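Local coordinates for protein Baccell_00875 (PDB 5NO8) that is a polysaccharide lyase that probably removes rhamnose caps from complex arabinogalactan proteins, cleaving at rhamnose-glucuronic acid linkages, at residues F148-Y152 with S161-T165; N211-R215 with H594-W599; D48-W54 with R180-P186. All blocks are in the same frame, centred on the assembly; numbering follows the deposited sequence.

Contact 1: residues F148-Y152 with S161-T165; sequences FNDNY and SRAHT
The carboxamide of Asn149 overlaps the guanidinium of Arg162: ND2 lies over one face, 3.8 Å from Arg162 CZ, with the two planes 21° apart. Asn149 is the centre of an inverse gamma turn in the loop after strand 137-145, and that turn is laid against the start of 163-168, an outermost strand of an eight-stranded antiparallel sheet. Ala163 N bonds to Asn149 O (3.1 Å), fixing the two backbones together. Asn151 reaches the same arginine at its edge, its amide steeply turned at 79°, and OD1 takes Arg162 NE at 2.7 Å in the guanidinium plane. The amides also hold each other, Asn151 ND2 donating to Asn149 OD1 (3.0 Å), while a bend at chi2 (-66°) folds the arginine back so that NH1 meets Ser161 O (2.9 Å). With an alanine in place of Arg162, Asn151 OD1 would probably lose its short N-H partner, and the water it shares with Arg162 NH2 one of its mates, leaving that amide less firmly fixed. Farther along, Thr165 N approaches Asp150 OD2 (2.9 Å) from above the carboxylate plane; the same oxygen forms a salt bridge with Arg215. Thr165 CG2 packs on Phe148 CG (3.7 Å). Asp150 OD1 receives a water, 2.8 Å away, that also bonds Tyr152 OH and His164 ND1.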
loop_
_atom_site.group_PDB
_atom_site.type_symbol
_atom_site.label_atom_id
_atom_site.label_comp_id
_atom_site.label_asym_id
_atom_site.label_seq_id
_atom_site.Cartn_x
_atom_site.Cartn_y
_atom_site.Cartn_z
ATOM N N PHE A 148 -13.268 -8.790 -6.137
ATOM C CA PHE A 148 -13.132 -7.495 -6.841
ATOM C C PHE A 148 -12.001 -7.601 -7.866
ATOM O O PHE A 148 -10.964 -8.251 -7.614
ATOM C CB PHE A 148 -12.847 -6.343 -5.871
ATOM C CG PHE A 148 -13.995 -5.982 -4.979
ATOM C CD1 PHE A 148 -14.998 -5.129 -5.419
ATOM C CD2 PHE A 148 -14.050 -6.468 -3.673
ATOM C CE1 PHE A 148 -16.064 -4.780 -4.589
ATOM C CE2 PHE A 148 -15.114 -6.141 -2.848
ATOM C CZ PHE A 148 -16.117 -5.304 -3.304
ATOM N N ASN A 149 -12.200 -6.936 -9.012
ATOM C CA ASN A 149 -11.325 -7.077 -10.187
ATOM C C ASN A 149 -10.107 -6.161 -10.068
ATOM O O ASN A 149 -9.989 -5.160 -10.778
ATOM C CB ASN A 149 -12.161 -6.795 -11.456
ATOM C CG ASN A 149 -11.584 -7.416 -12.711
ATOM O OD1 ASN A 149 -10.656 -8.205 -12.668
ATOM N ND2 ASN A 149 -12.171 -7.051 -13.861
ATOM N N ASP A 150 -9.247 -6.486 -9.104
ATOM C CA ASP A 150 -8.093 -5.680 -8.727
ATOM C C ASP A 150 -6.867 -6.463 -9.168
ATOM O O ASP A 150 -6.359 -7.365 -8.474
ATOM C CB ASP A 150 -8.079 -5.411 -7.214
ATOM C CG ASP A 150 -7.022 -4.385 -6.796
ATOM O OD1 ASP A 150 -5.975 -4.231 -7.497
ATOM O OD2 ASP A 150 -7.244 -3.704 -5.755
ATOM N N ASN A 151 -6.413 -6.154 -10.375
ATOM C CA ASN A 151 -5.260 -6.819 -10.954
ATOM C C ASN A 151 -4.723 -5.964 -12.115
ATOM O O ASN A 151 -5.348 -4.976 -12.488
ATOM C CB ASN A 151 -5.616 -8.252 -11.383
ATOM C CG ASN A 151 -6.895 -8.313 -12.177
ATOM O OD1 ASN A 151 -6.910 -7.885 -13.325
ATOM N ND2 ASN A 151 -7.990 -8.825 -11.556
ATOM N N TYR A 152 -3.555 -6.343 -12.617
ATOM C CA TYR A 152 -2.735 -5.507 -13.474
ATOM C C TYR A 152 -2.370 -6.228 -14.770
ATOM O O TYR A 152 -1.207 -6.558 -14.976
ATOM C CB TYR A 152 -1.439 -5.143 -12.741
ATOM C CG TYR A 152 -1.579 -4.384 -11.428
ATOM C CD1 TYR A 152 -2.501 -3.341 -11.281
ATOM C CD2 TYR A 152 -0.707 -4.653 -10.365
ATOM C CE1 TYR A 152 -2.596 -2.622 -10.078
ATOM C CE2 TYR A 152 -0.783 -3.936 -9.175
ATOM C CZ TYR A 152 -1.724 -2.942 -9.019
ATOM O OH TYR A 152 -1.791 -2.226 -7.806
ATOM N N SER A 161 -10.806 -0.571 -16.945
ATOM C CA SER A 161 -11.557 -1.804 -16.639
ATOM C C SER A 161 -11.132 -2.596 -15.404
ATOM O O SER A 161 -11.541 -3.750 -15.272
ATOM C CB SER A 161 -11.442 -2.753 -17.848
ATOM O OG SER A 161 -11.819 -2.068 -19.032
ATOM N N ARG A 162 -10.308 -2.007 -14.539
ATOM C CA ARG A 162 -9.919 -2.630 -13.263
ATOM C C ARG A 162 -10.072 -1.609 -12.158
ATOM O O ARG A 162 -10.208 -0.416 -12.417
ATOM C CB ARG A 162 -8.493 -3.176 -13.293
ATOM C CG ARG A 162 -8.221 -4.242 -14.353
ATOM C CD ARG A 162 -9.008 -5.514 -14.053
ATOM N NE ARG A 162 -8.687 -6.594 -14.971
ATOM C CZ ARG A 162 -9.202 -6.727 -16.199
ATOM N NH1 ARG A 162 -10.070 -5.852 -16.675
ATOM N NH2 ARG A 162 -8.822 -7.745 -16.961
ATOM N N ALA A 163 -10.060 -2.082 -10.921
ATOM C CA ALA A 163 -10.324 -1.189 -9.779
ATOM C C ALA A 163 -9.302 -1.365 -8.664
ATOM O O ALA A 163 -8.951 -2.485 -8.312
ATOM C CB ALA A 163 -11.716 -1.439 -9.243
ATOM N N HIS A 164 -8.864 -0.236 -8.109
ATOM C CA HIS A 164 -8.144 -0.225 -6.829
ATOM C C HIS A 164 -9.187 -0.430 -5.726
ATOM O O HIS A 164 -10.089 0.397 -5.544
ATOM C CB HIS A 164 -7.427 1.098 -6.642
ATOM C CG HIS A 164 -6.351 1.341 -7.651
ATOM N ND1 HIS A 164 -5.367 0.417 -7.914
ATOM C CD2 HIS A 164 -6.082 2.419 -8.429
ATOM C CE1 HIS A 164 -4.534 0.919 -8.812
ATOM N NE2 HIS A 164 -4.953 2.123 -9.151
ATOM N N THR A 165 -9.065 -1.536 -5.005
ATOM C CA THR A 165 -10.076 -1.932 -4.042
ATOM C C THR A 165 -9.639 -1.535 -2.630
ATOM O O THR A 165 -8.719 -2.111 -2.087
ATOM C CB THR A 165 -10.310 -3.439 -4.209
ATOM O OG1 THR A 165 -10.655 -3.680 -5.592
ATOM C CG2 THR A 165 -11.429 -3.891 -3.380
HETATM O O HOH W 1 -4.371 -2.031 -7.037
HETATM O O HOH W 2 -6.980 -9.631 -15.659
#

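Contact 2: residues N211-R215 with H594-W599; sequences NSQTR and HWDGHW
The imidazole of His594 lies flat beneath the backbone of Arg215, whose CA sits over the ring face in a CH-pi contact, 3.8 Å from the centroid. His594 leads into the short helix 596-600, with Trp595 at the N-cap position, and meets the loop between strands 199-203 and 217-221, so the contact ties a beta-rich part of the chain to a segment almost 400 residues later. On the opposite face of the imidazole Trp595 CE3 lies 3.3 Å above the plane, so both faces are covered, each off-centre, one of them by the next residue in the chain. CG of His594 stands between the backbone N and the carbonyl carbon (chi1 59°), which turns CE1 toward two backbone oxygens, Thr214 O at 3.2 Å and Ser212 O at 3.3 Å. Arg215 CG stands over the rim of the same face as its CA, 3.7 Å from His594 CD2, and the extended chain runs on from there. Its guanidinium is only 5° from parallel to the imidazole but travels on beyond it, to salt bridges with Asp150 and Asp608 and a hydrogen bond with Thr165 O.

Ser212 wedges between the two tryptophans. Its CB leans on Trp595 CG (3.7 Å), while a glycerol, probably from the crystallisation liquor, bonds Trp595 NE1 and Asp596 OD1 and may mark a pocket beside the helix start. In the helix's first turn, His598 N bonds to Trp595 O (3.1 Å). The indole of Trp599 presents its edge to the serine: NE1 donates to Ser212 OG at 2.9 Å, close to the ring plane, with an N-H...O angle of 154°.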
loop_
_atom_site.group_PDB
_atom_site.type_symbol
_atom_site.label_atom_id
_atom_site.label_comp_id
_atom_site.label_asym_id
_atom_site.label_seq_id
_atom_site.Cartn_x
_atom_site.Cartn_y
_atom_site.Cartn_z
ATOM N N ASN A 211 2.111 -13.996 -10.191
ATOM C CA ASN A 211 3.164 -13.304 -9.413
ATOM C C ASN A 211 2.663 -11.930 -8.929
ATOM O O ASN A 211 1.626 -11.890 -8.277
ATOM C CB ASN A 211 4.533 -13.288 -10.161
ATOM C CG ASN A 211 4.465 -12.667 -11.550
ATOM O OD1 ASN A 211 4.105 -13.344 -12.540
ATOM N ND2 ASN A 211 4.841 -11.383 -11.651
ATOM N N SER A 212 3.345 -10.826 -9.261
ATOM C CA SER A 212 2.967 -9.483 -8.833
ATOM C C SER A 212 1.766 -8.853 -9.527
ATOM O O SER A 212 1.322 -7.768 -9.117
ATOM C CB SER A 212 4.186 -8.544 -9.024
ATOM O OG SER A 212 5.385 -9.161 -8.522
ATOM N N GLN A 213 1.233 -9.501 -10.574
ATOM C CA GLN A 213 0.317 -8.848 -11.500
ATOM C C GLN A 213 -1.160 -8.972 -11.123
ATOM O O GLN A 213 -2.038 -8.556 -11.881
ATOM C CB GLN A 213 0.498 -9.419 -12.916
ATOM C CG GLN A 213 1.927 -9.631 -13.389
ATOM C CD GLN A 213 2.766 -8.371 -13.331
ATOM O OE1 GLN A 213 2.249 -7.252 -13.365
ATOM N NE2 GLN A 213 4.074 -8.553 -13.263
ATOM N N THR A 214 -1.433 -9.540 -9.947
ATOM C CA THR A 214 -2.784 -9.643 -9.462
ATOM C C THR A 214 -2.807 -9.518 -7.964
ATOM O O THR A 214 -1.914 -10.017 -7.326
ATOM C CB THR A 214 -3.410 -10.989 -9.831
ATOM O OG1 THR A 214 -4.737 -11.031 -9.310
ATOM C CG2 THR A 214 -2.628 -12.190 -9.285
ATOM N N ARG A 215 -3.857 -8.902 -7.436
ATOM C CA ARG A 215 -4.023 -8.805 -6.007
ATOM C C ARG A 215 -4.532 -10.118 -5.439
ATOM O O ARG A 215 -4.479 -10.343 -4.230
ATOM C CB ARG A 215 -4.946 -7.672 -5.659
ATOM C CG ARG A 215 -4.857 -7.257 -4.203
ATOM C CD ARG A 215 -5.376 -5.880 -4.017
ATOM N NE ARG A 215 -5.437 -5.524 -2.609
ATOM C CZ ARG A 215 -6.123 -4.494 -2.148
ATOM N NH1 ARG A 215 -6.813 -3.693 -2.987
ATOM N NH2 ARG A 215 -6.130 -4.259 -0.839
ATOM N N HIS A 594 1.331 -4.943 -3.156
ATOM C CA HIS A 594 0.984 -6.304 -2.716
ATOM C C HIS A 594 1.909 -7.424 -3.197
ATOM O O HIS A 594 1.520 -8.591 -3.243
ATOM C CB HIS A 594 -0.482 -6.611 -3.039
ATOM C CG HIS A 594 -0.830 -6.516 -4.497
ATOM N ND1 HIS A 594 -0.307 -7.370 -5.456
ATOM C CD2 HIS A 594 -1.647 -5.668 -5.153
ATOM C CE1 HIS A 594 -0.801 -7.043 -6.634
ATOM N NE2 HIS A 594 -1.640 -6.037 -6.478
ATOM N N TRP A 595 3.168 -7.097 -3.452
ATOM C CA TRP A 595 4.145 -8.105 -3.911
ATOM C C TRP A 595 5.537 -8.068 -3.271
ATOM O O TRP A 595 6.289 -9.038 -3.390
ATOM C CB TRP A 595 4.272 -7.995 -5.443
ATOM C CG TRP A 595 4.642 -6.642 -5.859
ATOM C CD1 TRP A 595 5.901 -6.131 -5.983
ATOM C CD2 TRP A 595 3.745 -5.589 -6.169
ATOM N NE1 TRP A 595 5.832 -4.815 -6.359
ATOM C CE2 TRP A 595 4.516 -4.452 -6.455
ATOM C CE3 TRP A 595 2.360 -5.493 -6.225
ATOM C CZ2 TRP A 595 3.942 -3.243 -6.802
ATOM C CZ3 TRP A 595 1.792 -4.294 -6.552
ATOM C CH2 TRP A 595 2.582 -3.178 -6.828
ATOM N N ASP A 596 5.894 -6.998 -2.565
ATOM C CA ASP A 596 7.285 -6.851 -2.132
ATOM C C ASP A 596 7.691 -7.787 -1.014
ATOM O O ASP A 596 8.880 -8.061 -0.861
ATOM C CB ASP A 596 7.592 -5.391 -1.777
ATOM C CG ASP A 596 7.606 -4.508 -2.993
ATOM O OD1 ASP A 596 8.526 -4.723 -3.815
ATOM O OD2 ASP A 596 6.696 -3.649 -3.160
ATOM N N GLY A 597 6.729 -8.278 -0.230
ATOM C CA GLY A 597 7.017 -9.310 0.753
ATOM C C GLY A 597 7.614 -10.566 0.153
ATOM O O GLY A 597 8.412 -11.251 0.799
ATOM N N HIS A 598 7.218 -10.874 -1.081
ATOM C CA HIS A 598 7.746 -12.041 -1.766
ATOM C C HIS A 598 9.201 -11.817 -2.205
ATOM O O HIS A 598 10.083 -12.619 -1.899
ATOM C CB HIS A 598 6.919 -12.414 -3.003
ATOM C CG HIS A 598 7.439 -13.641 -3.684
ATOM N ND1 HIS A 598 7.251 -14.910 -3.174
ATOM C CD2 HIS A 598 8.226 -13.789 -4.781
ATOM C CE1 HIS A 598 7.871 -15.789 -3.948
ATOM N NE2 HIS A 598 8.469 -15.133 -4.932
ATOM N N TRP A 599 9.418 -10.736 -2.932
ATOM C CA TRP A 599 10.711 -10.485 -3.598
ATOM C C TRP A 599 11.797 -10.027 -2.627
ATOM O O TRP A 599 12.970 -10.280 -2.866
ATOM C CB TRP A 599 10.555 -9.450 -4.710
ATOM C CG TRP A 599 9.527 -9.824 -5.716
ATOM C CD1 TRP A 599 8.293 -9.246 -5.890
ATOM C CD2 TRP A 599 9.626 -10.869 -6.687
ATOM N NE1 TRP A 599 7.616 -9.882 -6.900
ATOM C CE2 TRP A 599 8.410 -10.873 -7.419
ATOM C CE3 TRP A 599 10.628 -11.802 -7.015
ATOM C CZ2 TRP A 599 8.157 -11.789 -8.463
ATOM C CZ3 TRP A 599 10.381 -12.719 -8.057
ATOM C CH2 TRP A 599 9.147 -12.703 -8.764
#

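Contact 3: residues D48-W54 with R180-P186; sequences DNRSMNW and RMGDFTP
Asp48 OD2 is gripped by three N-H donors: Arg180 NH2 at 3.0 Å, Arg180 NH1 at 3.1 Å and, from its own loop, Met52 N at 3.2 Å. The salt bridge joins a type I beta turn, Asp48 to Ser51, to the loop connecting the adjacent antiparallel strands 175-180 and 187-194. Both arginine nitrogens converge end-on upon this one oxygen, which lies in the guanidinium plane, yet the carboxylate is turned 78° to it: NH1 arrives on the syn side, NH2 from above the carboxylate plane. The other oxygen, OD1, accepts from Arg50 N in an Asx turn, so the aspartate also shapes its own loop.

Arg180 is also tied to its own loop. A bend at chi3 (-52°) brings NE to Phe184 O (2.7 Å) and NH2 to Pro186 O (2.8 Å), the latter on a lone pair in the carbonyl plane; outside the two segments NH1 also bonds Asn160 O. With these partners the buried pair probably stays charged. Trp54 CZ2 and Met52 SD lie over one face of the Arg180 guanidinium and a water over the other. The indole edge meets Pro186 O, CZ2 3.4 Å away, the carbonyl of a proline that follows a cis peptide bond, while Met52 CE covers a face of the indole.

Beside this pair the guanidinium of Arg50 lies flat on Phe184 in a cation-pi stack, centres 3.8 Å apart and planes within 8°. Its NH2 is over the ring centre, and Gly182 O is over the opposite face; Arg50 NE is held by Asn160 OD1. The same water joins the two halves, donating to Asp48 OD1 and Thr185 O and accepting from Arg50 NH1, which lies 2.9 Å from it.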
loop_
_atom_site.group_PDB
_atom_site.type_symbol
_atom_site.label_atom_id
_atom_site.label_comp_id
_atom_site.label_asym_id
_atom_site.label_seq_id
_atom_site.Cartn_x
_atom_site.Cartn_y
_atom_site.Cartn_z
ATOM N N ASP A 48 -22.329 2.636 -17.648
ATOM C CA ASP A 48 -20.889 2.708 -17.757
ATOM C C ASP A 48 -20.548 2.415 -19.210
ATOM O O ASP A 48 -20.698 1.270 -19.650
ATOM C CB ASP A 48 -20.230 1.658 -16.851
ATOM C CG ASP A 48 -18.714 1.680 -16.919
ATOM O OD1 ASP A 48 -18.142 2.565 -17.598
ATOM O OD2 ASP A 48 -18.090 0.771 -16.311
ATOM N N ASN A 49 -20.082 3.432 -19.941
ATOM C CA ASN A 49 -19.691 3.254 -21.365
ATOM C C ASN A 49 -18.521 2.297 -21.572
ATOM O O ASN A 49 -18.360 1.759 -22.674
ATOM C CB ASN A 49 -19.313 4.609 -22.001
ATOM C CG ASN A 49 -20.490 5.552 -22.107
ATOM O OD1 ASN A 49 -21.642 5.128 -22.169
ATOM N ND2 ASN A 49 -20.204 6.834 -22.150
ATOM N N ARG A 50 -17.697 2.092 -20.536
ATOM C CA ARG A 50 -16.622 1.130 -20.599
ATOM C C ARG A 50 -17.054 -0.303 -20.271
ATOM O O ARG A 50 -16.273 -1.222 -20.481
ATOM C CB ARG A 50 -15.470 1.573 -19.699
ATOM C CG ARG A 50 -14.910 2.948 -20.067
ATOM C CD ARG A 50 -13.914 3.460 -19.043
ATOM N NE ARG A 50 -13.175 4.621 -19.566
ATOM C CZ ARG A 50 -13.636 5.875 -19.605
ATOM N NH1 ARG A 50 -14.847 6.177 -19.158
ATOM N NH2 ARG A 50 -12.866 6.849 -20.111
ATOM N N SER A 51 -18.266 -0.483 -19.739
ATOM C CA SER A 51 -18.867 -1.795 -19.475
ATOM C C SER A 51 -17.970 -2.688 -18.595
ATOM O O SER A 51 -17.827 -3.883 -18.822
ATOM C CB SER A 51 -19.209 -2.505 -20.796
ATOM O OG SER A 51 -20.171 -1.751 -21.517
ATOM N N MET A 52 -17.352 -2.081 -17.596
ATOM C CA MET A 52 -16.437 -2.814 -16.732
ATOM C C MET A 52 -17.174 -3.895 -15.920
ATOM O O MET A 52 -18.290 -3.682 -15.449
ATOM C CB MET A 52 -15.788 -1.813 -15.777
ATOM C CG MET A 52 -14.998 -2.451 -14.679
ATOM S SD MET A 52 -14.066 -1.183 -13.864
ATOM C CE MET A 52 -13.455 -2.237 -12.571
ATOM N N ASN A 53 -16.519 -5.034 -15.764
ATOM C CA ASN A 53 -16.937 -6.082 -14.824
ATOM C C ASN A 53 -16.156 -5.870 -13.534
ATOM O O ASN A 53 -14.935 -5.872 -13.550
ATOM C CB ASN A 53 -16.619 -7.460 -15.386
ATOM C CG ASN A 53 -17.208 -8.593 -14.544
ATOM O OD1 ASN A 53 -17.874 -8.369 -13.526
ATOM N ND2 ASN A 53 -16.991 -9.815 -14.996
ATOM N N TRP A 54 -16.868 -5.635 -12.449
ATOM C CA TRP A 54 -16.236 -5.291 -11.174
ATOM C C TRP A 54 -15.710 -6.503 -10.429
ATOM O O TRP A 54 -14.972 -6.341 -9.433
ATOM C CB TRP A 54 -17.192 -4.475 -10.316
ATOM C CG TRP A 54 -17.396 -3.127 -10.912
ATOM C CD1 TRP A 54 -18.299 -2.768 -11.898
ATOM C CD2 TRP A 54 -16.629 -1.958 -10.643
ATOM N NE1 TRP A 54 -18.150 -1.448 -12.213
ATOM C CE2 TRP A 54 -17.138 -0.923 -11.457
ATOM C CE3 TRP A 54 -15.585 -1.669 -9.756
ATOM C CZ2 TRP A 54 -16.611 0.372 -11.424
ATOM C CZ3 TRP A 54 -15.082 -0.390 -9.715
ATOM C CH2 TRP A 54 -15.591 0.619 -10.552
ATOM N N ARG A 180 -12.100 2.828 -9.981
ATOM C CA ARG A 180 -11.565 2.477 -11.286
ATOM C C ARG A 180 -10.191 3.105 -11.441
ATOM O O ARG A 180 -9.993 4.270 -11.084
ATOM C CB ARG A 180 -12.492 2.955 -12.408
ATOM C CG ARG A 180 -12.175 2.362 -13.777
ATOM C CD ARG A 180 -12.907 3.163 -14.843
ATOM N NE ARG A 180 -14.335 3.286 -14.557
ATOM C CZ ARG A 180 -15.321 2.554 -15.076
ATOM N NH1 ARG A 180 -15.100 1.614 -15.981
ATOM N NH2 ARG A 180 -16.559 2.780 -14.679
ATOM N N MET A 181 -9.235 2.334 -11.930
ATOM C CA MET A 181 -7.824 2.739 -11.828
ATOM C C MET A 181 -7.507 4.027 -12.605
ATOM O O MET A 181 -6.675 4.839 -12.167
ATOM C CB MET A 181 -6.876 1.599 -12.194
ATOM C CG MET A 181 -7.000 0.372 -11.288
ATOM S SD MET A 181 -5.751 -0.841 -11.656
ATOM C CE MET A 181 -6.156 -2.152 -10.498
ATOM N N GLY A 182 -8.214 4.253 -13.706
ATOM C CA GLY A 182 -8.092 5.518 -14.455
ATOM C C GLY A 182 -8.840 6.689 -13.868
ATOM O O GLY A 182 -8.844 7.760 -14.450
ATOM N N ASP A 183 -9.528 6.476 -12.750
ATOM C CA ASP A 183 -10.342 7.475 -12.076
ATOM C C ASP A 183 -11.631 7.861 -12.786
ATOM O O ASP A 183 -12.317 8.761 -12.325
ATOM C CB ASP A 183 -9.538 8.740 -11.713
ATOM C CG ASP A 183 -10.205 9.561 -10.611
ATOM O OD1 ASP A 183 -10.555 8.975 -9.570
ATOM O OD2 ASP A 183 -10.392 10.775 -10.793
ATOM N N PHE A 184 -12.002 7.168 -13.863
ATOM C CA PHE A 184 -13.226 7.516 -14.583
ATOM C C PHE A 184 -14.421 6.942 -13.818
ATOM O O PHE A 184 -14.399 5.781 -13.431
ATOM C CB PHE A 184 -13.237 6.941 -15.999
ATOM C CG PHE A 184 -12.011 7.262 -16.800
ATOM C CD1 PHE A 184 -11.770 8.560 -17.226
ATOM C CD2 PHE A 184 -11.093 6.258 -17.130
ATOM C CE1 PHE A 184 -10.631 8.861 -17.971
ATOM C CE2 PHE A 184 -9.958 6.556 -17.870
ATOM C CZ PHE A 184 -9.727 7.855 -18.291
ATOM N N THR A 185 -15.440 7.764 -13.632
ATOM C CA THR A 185 -16.696 7.358 -13.015
ATOM C C THR A 185 -17.485 6.498 -14.011
ATOM O O THR A 185 -17.215 6.557 -15.213
ATOM C CB THR A 185 -17.533 8.582 -12.630
ATOM O OG1 THR A 185 -17.779 9.383 -13.791
ATOM C CG2 THR A 185 -16.804 9.444 -11.595
ATOM N N PRO A 186 -18.416 5.660 -13.545
ATOM C CA PRO A 186 -18.692 5.419 -12.129
ATOM C C PRO A 186 -17.677 4.514 -11.434
ATOM O O PRO A 186 -16.994 3.704 -12.058
ATOM C CB PRO A 186 -20.032 4.696 -12.170
ATOM C CG PRO A 186 -19.966 3.920 -13.440
ATOM C CD PRO A 186 -19.257 4.818 -14.410
HETATM O O HOH W 3 -16.709 4.858 -17.414
#

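The three contacts form a row. Contact 1 is central, its centre about 10 Å from that of contact 3 and about 14 Å from that of contact 2; the outer two have centres about 24 Å apart and do not touch. Along the chain, both segments of contact 1 fall between 48-54 and 180-186, and contact 2 follows. Contact 1 lies on strand 163-168 and contact 3 on the loop leaving its sheet neighbour 175-180; Asn149 N to Trp54 O and Arg162 O to Met181 N join them. Contact 2 attaches to contact 1 through Arg215 NH1, which reaches Asp150 OD2 and Thr165 O, and through Tyr152 N to Gln213 O. Together they connect N-terminal beta-region loops, step by step, to the distant segment 594-599.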